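Local coordinates for protein NanS-p (Escherichia phage vB_EcoP_24B, PDB 6YP6) that probably binds carbohydrate as a beta-sandwich module of a phage-encoded carbohydrate esterase, one presumed to act on sialic acids, at residues 119-124 with 146-151; 125-130 with 142-147; 4-9 with 212-217; 71-76 with 157-162. All blocks are in the same frame, centred on the assembly; numbering follows the deposited sequence. Where two conformers were deposited one is given.

Interaction 1: residues 119-124 with 146-151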
loop_
_atom_site.group_PDB
_atom_site.type_symbol
_atom_site.label_atom_id
_atom_site.label_comp_id
_atom_site.label_asym_id
_atom_site.label_seq_id
_atom_site.Cartn_x
_atom_site.Cartn_y
_atom_site.Cartn_z
ATOM N N ILE A 119 -5.684 0.939 4.805
ATOM C CA ILE A 119 -5.390 1.191 6.204
ATOM C C ILE A 119 -6.435 2.187 6.706
ATOM O O ILE A 119 -6.636 3.244 6.097
ATOM C CB ILE A 119 -3.957 1.729 6.367
ATOM C CG1 ILE A 119 -2.924 0.734 5.843
ATOM C CG2 ILE A 119 -3.694 2.105 7.823
ATOM C CD1 ILE A 119 -1.541 1.317 5.721
ATOM N N GLN A 120 -7.112 1.828 7.801
ATOM C CA GLN A 120 -8.277 2.540 8.304
ATOM C C GLN A 120 -8.353 2.296 9.801
ATOM O O GLN A 120 -8.008 1.207 10.259
ATOM C CB GLN A 120 -9.534 1.965 7.627
ATOM C CG GLN A 120 -10.848 2.616 8.013
ATOM C CD GLN A 120 -12.045 1.828 7.547
ATOM O OE1 GLN A 120 -11.962 0.607 7.369
ATOM N NE2 GLN A 120 -13.173 2.510 7.358
ATOM N N THR A 121 -8.837 3.274 10.562
ATOM C CA THR A 121 -9.131 3.012 11.962
ATOM C C THR A 121 -10.582 2.586 12.125
ATOM O O THR A 121 -11.467 3.053 11.408
ATOM C CB THR A 121 -8.872 4.228 12.855
ATOM O OG1 THR A 121 -9.522 5.397 12.338
ATOM C CG2 THR A 121 -7.407 4.524 12.970
ATOM N N ASP A 122 -10.821 1.686 13.084
ATOM C CA ASP A 122 -12.162 1.529 13.649
ATOM C C ASP A 122 -12.295 2.557 14.773
ATOM O O ASP A 122 -11.750 3.657 14.643
ATOM C CB ASP A 122 -12.473 0.063 13.972
ATOM C CG ASP A 122 -11.484 -0.600 14.902
ATOM O OD1 ASP A 122 -10.880 0.086 15.741
ATOM O OD2 ASP A 122 -11.344 -1.845 14.808
ATOM N N ALA A 123 -13.029 2.263 15.850
ATOM C CA ALA A 123 -13.119 3.219 16.951
ATOM C C ALA A 123 -11.960 3.111 17.929
ATOM O O ALA A 123 -11.905 3.886 18.889
ATOM C CB ALA A 123 -14.446 3.068 17.693
ATOM N N LYS A 124 -11.019 2.192 17.703
ATOM C CA LYS A 124 -9.896 2.058 18.614
ATOM C C LYS A 124 -8.559 1.724 17.966
ATOM O O LYS A 124 -7.533 2.208 18.444
ATOM C CB LYS A 124 -10.220 1.095 19.766
ATOM C CG LYS A 124 -10.516 -0.342 19.358
ATOM C CD LYS A 124 -11.047 -1.137 20.567
ATOM C CE LYS A 124 -11.106 -2.634 20.284
ATOM N NZ LYS A 124 -9.757 -3.224 20.071
ATOM N N GLY A 146 -2.694 -2.533 16.276
ATOM C CA GLY A 146 -3.065 -2.283 17.646
ATOM C C GLY A 146 -3.711 -0.920 17.815
ATOM O O GLY A 146 -4.152 -0.276 16.853
ATOM N N ALA A 147 -3.776 -0.482 19.073
ATOM C CA ALA A 147 -4.402 0.791 19.385
ATOM C C ALA A 147 -3.782 1.886 18.529
ATOM O O ALA A 147 -2.564 1.973 18.387
ATOM C CB ALA A 147 -4.210 1.104 20.864
ATOM N N PHE A 148 -4.634 2.738 17.974
ATOM C CA PHE A 148 -4.157 3.798 17.103
ATOM C C PHE A 148 -3.178 4.710 17.829
ATOM O O PHE A 148 -3.372 5.062 18.994
ATOM C CB PHE A 148 -5.337 4.631 16.616
ATOM C CG PHE A 148 -4.937 5.808 15.788
ATOM C CD1 PHE A 148 -4.540 5.641 14.477
ATOM C CD2 PHE A 148 -4.930 7.080 16.327
ATOM C CE1 PHE A 148 -4.169 6.722 13.711
ATOM C CE2 PHE A 148 -4.565 8.165 15.563
ATOM C CZ PHE A 148 -4.182 7.993 14.245
ATOM N N ASP A 149 -2.135 5.122 17.116
ATOM C CA ASP A 149 -1.143 6.037 17.648
ATOM C C ASP A 149 -0.558 6.840 16.492
ATOM O O ASP A 149 -0.949 6.689 15.327
ATOM C CB ASP A 149 -0.083 5.297 18.473
ATOM C CG ASP A 149 0.791 4.366 17.660
ATOM O OD1 ASP A 149 1.018 4.616 16.460
ATOM O OD2 ASP A 149 1.276 3.382 18.270
ATOM N N ASN A 150 0.367 7.729 16.836
ATOM C CA ASN A 150 1.087 8.546 15.869
ATOM C C ASN A 150 2.564 8.137 15.786
ATOM O O ASN A 150 3.438 8.966 15.508
ATOM C CB ASN A 150 0.889 10.031 16.178
ATOM C CG ASN A 150 -0.585 10.542 15.913
ATOM O OD1 ASN A 150 -1.476 9.813 15.485
ATOM N ND2 ASN A 150 -0.817 11.813 16.193
ATOM N N GLU A 151 2.853 6.857 15.997
ATOM C CA GLU A 151 4.200 6.322 15.893
ATOM C C GLU A 151 4.453 5.794 14.483
ATOM O O GLU A 151 3.534 5.581 13.693
ATOM C CB GLU A 151 4.395 5.176 16.891
ATOM C CG GLU A 151 4.207 5.565 18.332
ATOM C CD GLU A 151 5.193 6.615 18.760
ATOM O OE1 GLU A 151 6.405 6.389 18.597
ATOM O OE2 GLU A 151 4.750 7.685 19.224
#
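Thr121 and Phe148 meet through the methyl CG2 of Thr121 and the Phe148 ring: Thr121 CG2 lies 3.4 Å from Phe148 CD1 and approaches the ring obliquely, with CG and CE1 of the same ring each about 4.0 Å from it. The two side chains slant across one another. The phenyl group is carried there by an extended first torsion (CG opposite the backbone N, chi1 176°), while the Thr121 torsion (chi1 51°) puts CG2 beside its own backbone N and OG1 between that N and the carbonyl carbon. That hydroxyl is engaged by Tyr205 OH and the carbonyl of Ala84, so the threonine offers Phe148 its apolar branch. Beside this packing, Phe148 N donates to Lys124 O at 3.0 Å, nearly straight at 172° and in the carbonyl plane on a lone pair. Ala147 CA adds a C-H contact to the same oxygen at 3.6 Å. The loop that carries Lys124 O is shaped by an Asx turn, in which Asp122 OD1 takes the N-H of Lys124 at 2.9 Å; Asp125 N binds this oxygen too. A second Asx turn, Glu151 N to Asp149 OD1, shapes the chain beyond Phe148. The contact lies at the protein surface, where strand 113-121 turns into strand 125-130 and the chain leaves strand 140-147; Leu83 touches both Thr121 and Phe148, and Val79 of strand 71-79 packs against Phe148.

Interaction 2: residues 125-130 with 142-147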
loop_
_atom_site.group_PDB
_atom_site.type_symbol
_atom_site.label_atom_id
_atom_site.label_comp_id
_atom_site.label_asym_id
_atom_site.label_seq_id
_atom_site.Cartn_x
_atom_site.Cartn_y
_atom_site.Cartn_z
ATOM N N ASP A 125 -8.549 0.912 16.915
ATOM C CA ASP A 125 -7.328 0.332 16.383
ATOM C C ASP A 125 -7.066 0.802 14.954
ATOM O O ASP A 125 -7.978 1.173 14.220
ATOM C CB ASP A 125 -7.436 -1.198 16.338
ATOM C CG ASP A 125 -7.470 -1.844 17.703
ATOM O OD1 ASP A 125 -6.978 -1.234 18.663
ATOM O OD2 ASP A 125 -7.980 -2.984 17.787
ATOM N N LEU A 126 -5.798 0.733 14.545
ATOM C CA LEU A 126 -5.411 0.938 13.153
ATOM C C LEU A 126 -5.364 -0.425 12.468
ATOM O O LEU A 126 -4.590 -1.300 12.871
ATOM C CB LEU A 126 -4.047 1.622 13.058
ATOM C CG LEU A 126 -3.641 2.046 11.646
ATOM C CD1 LEU A 126 -4.551 3.142 11.126
ATOM C CD2 LEU A 126 -2.188 2.487 11.584
ATOM N N ASN A 127 -6.185 -0.614 11.441
ATOM C CA ASN A 127 -6.362 -1.903 10.793
ATOM C C ASN A 127 -5.842 -1.904 9.361
ATOM O O ASN A 127 -5.813 -0.871 8.685
ATOM C CB ASN A 127 -7.846 -2.253 10.786
ATOM C CG ASN A 127 -8.393 -2.408 12.174
ATOM O OD1 ASN A 127 -7.687 -2.849 13.088
ATOM N ND2 ASN A 127 -9.643 -2.028 12.354
ATOM N N VAL A 128 -5.460 -3.103 8.920
ATOM C CA VAL A 128 -5.085 -3.390 7.543
ATOM C C VAL A 128 -6.168 -4.289 6.960
ATOM O O VAL A 128 -6.448 -5.355 7.516
ATOM C CB VAL A 128 -3.728 -4.100 7.461
ATOM C CG1 VAL A 128 -3.349 -4.309 6.009
ATOM C CG2 VAL A 128 -2.640 -3.360 8.205
ATOM N N MET A 129 -6.761 -3.873 5.837
ATOM C CA MET A 129 -7.912 -4.519 5.240
ATOM C C MET A 129 -7.614 -4.882 3.790
ATOM O O MET A 129 -6.822 -4.223 3.122
ATOM C CB MET A 129 -9.105 -3.543 5.238
ATOM C CG MET A 129 -9.468 -2.984 6.595
ATOM S SD MET A 129 -10.079 -4.194 7.787
ATOM C CE MET A 129 -11.579 -4.736 6.999
ATOM N N TYR A 130 -8.290 -5.922 3.306
ATOM C CA TYR A 130 -8.205 -6.371 1.920
ATOM C C TYR A 130 -9.523 -6.066 1.235
ATOM O O TYR A 130 -10.566 -6.607 1.618
ATOM C CB TYR A 130 -7.901 -7.871 1.891
ATOM C CG TYR A 130 -7.656 -8.507 0.539
ATOM C CD1 TYR A 130 -7.294 -7.776 -0.577
ATOM C CD2 TYR A 130 -7.758 -9.882 0.401
ATOM C CE1 TYR A 130 -7.050 -8.399 -1.805
ATOM C CE2 TYR A 130 -7.533 -10.506 -0.809
ATOM C CZ TYR A 130 -7.171 -9.769 -1.911
ATOM O OH TYR A 130 -6.962 -10.409 -3.113
ATOM N N LEU A 142 -7.003 -8.089 7.530
ATOM C CA LEU A 142 -5.742 -8.805 7.444
ATOM C C LEU A 142 -4.957 -8.765 8.742
ATOM O O LEU A 142 -4.124 -9.645 8.966
ATOM C CB LEU A 142 -4.895 -8.233 6.316
ATOM C CG LEU A 142 -5.506 -8.354 4.921
ATOM C CD1 LEU A 142 -4.544 -7.791 3.891
ATOM C CD2 LEU A 142 -5.906 -9.794 4.600
ATOM N N GLY A 143 -5.178 -7.762 9.575
ATOM C CA GLY A 143 -4.475 -7.626 10.832
ATOM C C GLY A 143 -4.642 -6.214 11.350
ATOM O O GLY A 143 -5.350 -5.395 10.771
ATOM N N THR A 144 -3.972 -5.955 12.465
ATOM C CA THR A 144 -4.036 -4.654 13.102
ATOM C C THR A 144 -2.662 -4.284 13.623
ATOM O O THR A 144 -1.885 -5.148 14.031
ATOM C CB THR A 144 -5.071 -4.648 14.241
ATOM O OG1 THR A 144 -5.145 -3.342 14.803
ATOM C CG2 THR A 144 -4.723 -5.617 15.367
ATOM N N PHE A 145 -2.387 -2.984 13.647
ATOM C CA PHE A 145 -1.227 -2.435 14.329
ATOM C C PHE A 145 -1.493 -2.217 15.807
ATOM O O PHE A 145 -0.597 -1.766 16.521
ATOM C CB PHE A 145 -0.818 -1.097 13.702
ATOM C CG PHE A 145 -0.496 -1.184 12.231
ATOM C CD1 PHE A 145 -1.483 -0.972 11.290
ATOM C CD2 PHE A 145 0.789 -1.455 11.781
ATOM C CE1 PHE A 145 -1.222 -1.038 9.943
ATOM C CE2 PHE A 145 1.053 -1.528 10.407
ATOM C CZ PHE A 145 0.039 -1.327 9.503
ATOM N N GLY A 146 -2.694 -2.533 16.276
ATOM C CA GLY A 146 -3.065 -2.283 17.646
ATOM C C GLY A 146 -3.711 -0.920 17.815
ATOM O O GLY A 146 -4.152 -0.276 16.853
ATOM N N ALA A 147 -3.776 -0.482 19.073
ATOM C CA ALA A 147 -4.402 0.791 19.385
ATOM C C ALA A 147 -3.782 1.886 18.529
ATOM O O ALA A 147 -2.564 1.973 18.387
ATOM C CB ALA A 147 -4.210 1.104 20.864
#
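Two torsions bring Val128 and Phe145 together: Val128 has CG1 anti to its backbone N (chi1 -177°), which leaves CG2 beside that N, and Phe145 has its ring placed beside its own N (chi1 -58°). Val128 CG2 then lies 3.2 Å from Phe145 CE1, a tight approach that is oblique to the ring, and Leu126 CD2 reaches Phe145 CD1 at 3.5 Å. Leu126 O comes to the edge of the same ring, near its plane. This carbonyl is also the acceptor for Phe145 N at 2.9 Å, met almost head-on. Thr144 OG1 stands 2.9 Å from Leu126 O and 3.1 Å from Asn127 OD1, and its single proton could serve either one. The same hydroxyl oxygen accepts from Gly146 N, closing an ST turn where the strand bends. Asn127 ND2 donates to Asp122 OD2, which fixes the amide so that OD1 faces Thr144. Further along, Val128 N gives Gly143 O a bond of 2.9 Å that is nearly straight (176°). Val128 O receives Leu142 N at 2.8 Å and, weakly, Gly143 N. Beyond this, Leu142 packs its CG and both methyls against Tyr130 CB. Phe77, His153 and Leu155 meet Phe145, so the ring packs toward strands 71-79 and 152-159, though Phe145 stays partly exposed. The pairing is that of an antiparallel beta hairpin at the edge of a seven-stranded sheet, with Leu142 and Gly143 both facing Val128 as a classic beta bulge.

Interaction 3: residues 4-9 with 212-217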
loop_
_atom_site.group_PDB
_atom_site.type_symbol
_atom_site.label_atom_id
_atom_site.label_comp_id
_atom_site.label_asym_id
_atom_site.label_seq_id
_atom_site.Cartn_x
_atom_site.Cartn_y
_atom_site.Cartn_z
ATOM N N THR A 4 15.223 -4.483 -6.621
ATOM C CA THR A 4 14.182 -3.490 -6.414
ATOM C C THR A 4 13.379 -3.354 -7.697
ATOM O O THR A 4 13.920 -2.956 -8.730
ATOM C CB THR A 4 14.814 -2.154 -6.040
ATOM O OG1 THR A 4 15.545 -2.302 -4.820
ATOM C CG2 THR A 4 13.754 -1.091 -5.858
ATOM N N LEU A 5 12.095 -3.688 -7.628
ATOM C CA LEU A 5 11.200 -3.431 -8.746
ATOM C C LEU A 5 10.839 -1.951 -8.811
ATOM O O LEU A 5 10.809 -1.347 -9.892
ATOM C CB LEU A 5 9.960 -4.300 -8.609
ATOM C CG LEU A 5 8.965 -4.180 -9.746
ATOM C CD1 LEU A 5 9.561 -4.745 -11.021
ATOM C CD2 LEU A 5 7.682 -4.877 -9.407
ATOM N N LEU A 6 10.555 -1.359 -7.657
ATOM C CA LEU A 6 10.262 0.066 -7.578
ATOM C C LEU A 6 10.539 0.513 -6.148
ATOM O O LEU A 6 10.432 -0.271 -5.208
ATOM C CB LEU A 6 8.812 0.377 -7.961
ATOM C CG LEU A 6 7.720 -0.207 -7.063
ATOM C CD1 LEU A 6 7.302 0.758 -5.969
ATOM C CD2 LEU A 6 6.505 -0.629 -7.880
ATOM N N SER A 7 10.872 1.790 -5.990
ATOM C CA SER A 7 11.033 2.333 -4.655
ATOM C C SER A 7 10.815 3.836 -4.634
ATOM O O SER A 7 11.047 4.538 -5.618
ATOM C CB SER A 7 12.399 1.980 -4.063
ATOM O OG SER A 7 13.416 2.624 -4.779
ATOM N N TYR A 8 10.347 4.301 -3.479
ATOM C CA TYR A 8 10.388 5.690 -3.062
ATOM C C TYR A 8 11.070 5.723 -1.696
ATOM O O TYR A 8 10.673 4.978 -0.796
ATOM C CB TYR A 8 8.998 6.326 -2.909
ATOM C CG TYR A 8 9.129 7.694 -2.274
ATOM C CD1 TYR A 8 9.600 8.773 -3.008
ATOM C CD2 TYR A 8 8.853 7.897 -0.930
ATOM C CE1 TYR A 8 9.777 10.008 -2.440
ATOM C CE2 TYR A 8 9.025 9.132 -0.350
ATOM C CZ TYR A 8 9.487 10.186 -1.104
ATOM O OH TYR A 8 9.647 11.406 -0.481
ATOM N N LEU A 9 12.055 6.612 -1.531
ATOM C CA LEU A 9 12.707 6.854 -0.246
ATOM C C LEU A 9 12.699 8.356 0.010
ATOM O O LEU A 9 13.185 9.135 -0.817
ATOM C CB LEU A 9 14.152 6.342 -0.241
ATOM C CG LEU A 9 14.366 4.850 -0.009
ATOM C CD1 LEU A 9 13.948 4.039 -1.219
ATOM C CD2 LEU A 9 15.819 4.567 0.381
ATOM N N ILE A 212 8.410 3.398 0.305
ATOM C CA ILE A 212 7.524 2.428 -0.334
ATOM C C ILE A 212 8.408 1.634 -1.280
ATOM O O ILE A 212 9.213 2.230 -1.999
ATOM C CB ILE A 212 6.424 3.112 -1.171
ATOM C CG1 ILE A 212 5.565 4.042 -0.322
ATOM C CG2 ILE A 212 5.550 2.071 -1.881
ATOM C CD1 ILE A 212 4.726 4.995 -1.134
ATOM N N ALA A 213 8.272 0.315 -1.309
ATOM C CA ALA A 213 9.072 -0.446 -2.258
ATOM C C ALA A 213 8.388 -1.749 -2.631
ATOM O O ALA A 213 7.587 -2.293 -1.866
ATOM C CB ALA A 213 10.470 -0.768 -1.713
ATOM N N VAL A 214 8.729 -2.253 -3.812
ATOM C CA VAL A 214 8.479 -3.640 -4.172
ATOM C C VAL A 214 9.829 -4.254 -4.477
ATOM O O VAL A 214 10.595 -3.704 -5.279
ATOM C CB VAL A 214 7.504 -3.789 -5.352
ATOM C CG1 VAL A 214 7.288 -5.265 -5.654
ATOM C CG2 VAL A 214 6.181 -3.104 -5.046
ATOM N N GLU A 215 10.126 -5.370 -3.826
ATOM C CA GLU A 215 11.382 -6.086 -4.000
ATOM C C GLU A 215 11.069 -7.506 -4.440
ATOM O O GLU A 215 10.036 -8.075 -4.061
ATOM C CB GLU A 215 12.182 -6.071 -2.693
ATOM C CG GLU A 215 12.708 -4.678 -2.353
ATOM C CD GLU A 215 13.243 -4.530 -0.939
ATOM O OE1 GLU A 215 12.820 -5.276 -0.023
ATOM O OE2 GLU A 215 14.100 -3.642 -0.743
ATOM N N VAL A 216 11.951 -8.059 -5.268
ATOM C CA VAL A 216 11.791 -9.393 -5.826
ATOM C C VAL A 216 13.018 -10.201 -5.438
ATOM O O VAL A 216 14.156 -9.731 -5.577
ATOM C CB VAL A 216 11.608 -9.342 -7.354
ATOM C CG1 VAL A 216 11.452 -10.725 -7.918
ATOM C CG2 VAL A 216 10.385 -8.476 -7.694
ATOM N N ASN A 217 12.792 -11.404 -4.931
ATOM C CA ASN A 217 13.911 -12.248 -4.544
ATOM C C ASN A 217 14.806 -12.536 -5.747
ATOM O O ASN A 217 14.333 -12.674 -6.873
ATOM C CB ASN A 217 13.389 -13.556 -3.961
ATOM C CG ASN A 217 12.649 -13.356 -2.660
ATOM O OD1 ASN A 217 12.946 -12.446 -1.894
ATOM N ND2 ASN A 217 11.679 -14.218 -2.403
HETATM O O HOH W 1 14.419 -1.703 -2.534
#
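Val214 O is gripped by two successive N-H groups: Leu5 N donates to it at 2.8 Å, bent to 140° and tilted from the carbonyl plane, and Leu6 N adds a weak, longer bond of 3.3 Å. Leu5 and Leu6 therefore both face Val214, a classic beta bulge that shifts the register by one residue between Thr4 and Leu6. Past the bulge the antiparallel ladder is regular. Val214 N returns a bond to Leu6 O, and Tyr8 and Ile212 form a reciprocal pair, with Tyr8 N reaching Ile212 O at 2.8 Å. The bulge also sets how the leucines flank Val214. Leu5 lies side by side with the valine, its CD2 3.8 Å from Val214 CG1, whereas Leu6 slants over the other methyl, CD2 to Val214 CG2 at 3.8 Å. In Leu6 the first torsion (chi1 64°) wedges CG between the backbone N and carbonyl carbon, bringing the branch back over the valine. This pairing joins the two ends of the chain within the eight-stranded antiparallel sheet, strand 3-9 flanking strand 207-216, whose other neighbour here is strand 71-79. Trp94 of the other sheet packs on Leu5 and Val214, and Trp22 on Leu6. On the face with Ser7 and Ala213 the contact is lighter, CB to CB. There a water bridges Thr4 OG1 at 2.6 Å and Glu215 OE2 at 2.7 Å, donating to the carboxylate. The same Glu215 oxygen forms a salt bridge with Arg74, which probably helps to hold the carboxylate in place beside Thr4.

Interaction 4: residues 71-76 with 157-162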
loop_
_atom_site.group_PDB
_atom_site.type_symbol
_atom_site.label_atom_id
_atom_site.label_comp_id
_atom_site.label_asym_id
_atom_site.label_seq_id
_atom_site.Cartn_x
_atom_site.Cartn_y
_atom_site.Cartn_z
ATOM N N GLY A 71 8.935 -12.214 -3.036
ATOM C CA GLY A 71 9.408 -10.871 -2.732
ATOM C C GLY A 71 8.433 -10.210 -1.775
ATOM O O GLY A 71 7.701 -10.889 -1.065
ATOM N N GLN A 72 8.437 -8.878 -1.776
ATOM C CA GLN A 72 7.582 -8.149 -0.855
ATOM C C GLN A 72 7.153 -6.814 -1.446
ATOM O O GLN A 72 7.868 -6.205 -2.245
ATOM C CB GLN A 72 8.287 -7.871 0.482
ATOM C CG GLN A 72 8.732 -9.091 1.255
ATOM C CD GLN A 72 9.021 -8.757 2.696
ATOM O OE1 GLN A 72 9.403 -7.632 3.027
ATOM N NE2 GLN A 72 8.799 -9.717 3.570
ATOM N N ILE A 73 5.967 -6.371 -1.031
ATOM C CA ILE A 73 5.500 -4.995 -1.162
ATOM C C ILE A 73 5.585 -4.411 0.243
ATOM O O ILE A 73 5.061 -5.018 1.181
ATOM C CB ILE A 73 4.041 -4.961 -1.647
ATOM C CG1 ILE A 73 3.851 -5.734 -2.958
ATOM C CG2 ILE A 73 3.542 -3.515 -1.751
ATOM C CD1 ILE A 73 2.397 -5.920 -3.356
ATOM N N ARG A 74 6.245 -3.263 0.411
ATOM C CA ARG A 74 6.478 -2.746 1.759
ATOM C C ARG A 74 6.321 -1.234 1.829
ATOM O O ARG A 74 6.529 -0.508 0.851
ATOM C CB ARG A 74 7.847 -3.150 2.325
ATOM C CG ARG A 74 9.020 -2.744 1.497
ATOM C CD ARG A 74 10.301 -3.032 2.257
ATOM N NE ARG A 74 11.514 -2.762 1.490
ATOM C CZ ARG A 74 12.137 -1.585 1.440
ATOM N NH1 ARG A 74 11.652 -0.533 2.075
ATOM N NH2 ARG A 74 13.246 -1.465 0.729
ATOM N N CYS A 75 5.977 -0.764 3.025
ATOM C CA CYS A 75 5.889 0.656 3.310
ATOM C C CYS A 75 6.158 0.895 4.787
ATOM O O CYS A 75 5.652 0.165 5.637
ATOM C CB CYS A 75 4.488 1.169 2.959
ATOM S SG CYS A 75 4.151 2.918 3.315
ATOM N N ARG A 76 6.910 1.949 5.081
ATOM C CA ARG A 76 7.080 2.454 6.439
ATOM C C ARG A 76 6.427 3.831 6.498
ATOM O O ARG A 76 6.715 4.696 5.657
ATOM C CB ARG A 76 8.561 2.497 6.821
ATOM C CG ARG A 76 8.798 3.017 8.237
ATOM C CD ARG A 76 10.184 2.679 8.761
ATOM N NE ARG A 76 10.343 3.039 10.175
ATOM C CZ ARG A 76 10.871 4.177 10.633
ATOM N NH1 ARG A 76 11.331 5.114 9.809
ATOM N NH2 ARG A 76 10.953 4.376 11.939
ATOM N N PHE A 157 3.833 -7.118 2.545
ATOM C CA PHE A 157 3.069 -8.242 2.012
ATOM C C PHE A 157 4.084 -9.133 1.321
ATOM O O PHE A 157 4.671 -8.735 0.314
ATOM C CB PHE A 157 1.994 -7.742 1.057
ATOM C CG PHE A 157 1.018 -6.841 1.736
ATOM C CD1 PHE A 157 -0.055 -7.374 2.428
ATOM C CD2 PHE A 157 1.208 -5.477 1.757
ATOM C CE1 PHE A 157 -0.946 -6.557 3.099
ATOM C CE2 PHE A 157 0.312 -4.653 2.414
ATOM C CZ PHE A 157 -0.764 -5.201 3.094
ATOM N N ARG A 158 4.328 -10.305 1.895
ATOM C CA ARG A 158 5.372 -11.213 1.444
ATOM C C ARG A 158 4.785 -12.288 0.539
ATOM O O ARG A 158 3.850 -13.001 0.928
ATOM C CB ARG A 158 6.097 -11.859 2.631
ATOM C CG ARG A 158 7.328 -12.652 2.222
ATOM C CD ARG A 158 8.146 -13.167 3.417
ATOM N NE ARG A 158 7.375 -14.135 4.191
ATOM C CZ ARG A 158 6.964 -13.981 5.447
ATOM N NH1 ARG A 158 7.283 -12.902 6.162
ATOM N NH2 ARG A 158 6.218 -14.928 5.991
ATOM N N PHE A 159 5.354 -12.404 -0.661
ATOM C CA PHE A 159 5.022 -13.410 -1.661
ATOM C C PHE A 159 6.066 -14.522 -1.591
ATOM O O PHE A 159 7.262 -14.257 -1.480
ATOM C CB PHE A 159 5.022 -12.776 -3.060
ATOM C CG PHE A 159 3.866 -11.826 -3.314
ATOM C CD1 PHE A 159 3.806 -10.578 -2.696
ATOM C CD2 PHE A 159 2.841 -12.183 -4.166
ATOM C CE1 PHE A 159 2.748 -9.726 -2.913
ATOM C CE2 PHE A 159 1.784 -11.319 -4.405
ATOM C CZ PHE A 159 1.738 -10.097 -3.776
ATOM N N ALA A 160 5.607 -15.772 -1.652
ATOM C CA ALA A 160 6.483 -16.915 -1.421
ATOM C C ALA A 160 7.175 -17.419 -2.674
ATOM O O ALA A 160 8.185 -18.126 -2.571
ATOM C CB ALA A 160 5.685 -18.079 -0.823
ATOM N N GLY A 161 6.665 -17.095 -3.843
ATOM C CA GLY A 161 7.223 -17.609 -5.074
ATOM C C GLY A 161 6.483 -18.849 -5.533
ATOM O O GLY A 161 5.459 -19.259 -4.976
ATOM N N ASN A 162 7.016 -19.423 -6.601
ATOM C CA ASN A 162 6.409 -20.583 -7.239
ATOM C C ASN A 162 4.982 -20.298 -7.679
ATOM O O ASN A 162 4.163 -21.210 -7.790
ATOM C CB ASN A 162 6.470 -21.814 -6.336
ATOM C CG ASN A 162 7.875 -22.378 -6.233
ATOM O OD1 ASN A 162 8.447 -22.455 -5.151
ATOM N ND2 ASN A 162 8.440 -22.762 -7.370
HETATM O O HOH W 2 9.327 -10.803 5.822
#
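Four backbone hydrogen bonds join the strands in two reciprocal antiparallel pairs. Phe159 N donates to Gly71 O at 2.8 Å, and Gly71 N answers to Phe159 O at 3.1 Å. Phe157 N reaches Ile73 O at 2.8 Å, and Ile73 N returns to Phe157 O. Between them, Gln72 and Arg158 form the non-hydrogen-bonded pair, where Gln72 CA makes a C-H contact with Phe157 O. Apolar packing lies on the face of Ile73, Phe157 and Phe159: Ile73 CD1 comes to Phe159 CE1 at 3.8 Å, oblique to the ring. Phe117 stacks on Phe157, and Trp94 touches Ile73. On the other face Gln72 and Arg158 run alongside each other; in one of two Gln72 conformers, and so only tentatively, Gln72 NE2 rests 3.5 Å from Arg158 CD, with the amide and guanidinium planes 28° apart. A bend in the arginine at chi3 (65°) turns its guanidinium group, and a water at the edge of that group, in its plane, accepts from Arg158 NH1 at 2.9 Å and, in that same conformer, weakly from Gln72 NE2. Asp175 forms a salt bridge with Arg158 NH1. The chemistry thus splits by face: rings and aliphatic carbon turn into the core between the sheets, while amide, guanidinium and water form a small polar cluster on the opposite face, where Asp175 probably steadies the arginine charge.

Overall arrangement
Along the chain, interaction 3 closes the widest span, pairing the two termini; interaction 4 falls within it, and interactions 1 and 2 fall within interaction 4. Interactions 3 and 4 have centres about 10 Å apart and build one antiparallel sheet, where strands 207-216 and 71-79 are neighbours and Arg74 meets Glu215. Interactions 1 and 2, about 7 Å apart between centres, share Gly146 and Ala147 and lie at the 140-147 end of the other sheet, interaction 1 largely in the loops just beyond its strands. Interactions 1 and 3 lie on opposite sides of the chain's centre, with centres about 26 Å apart. The sheets meet where Leu142 and Val128 of interaction 2 pack on Phe157 of interaction 4, consistent with a beta-sandwich.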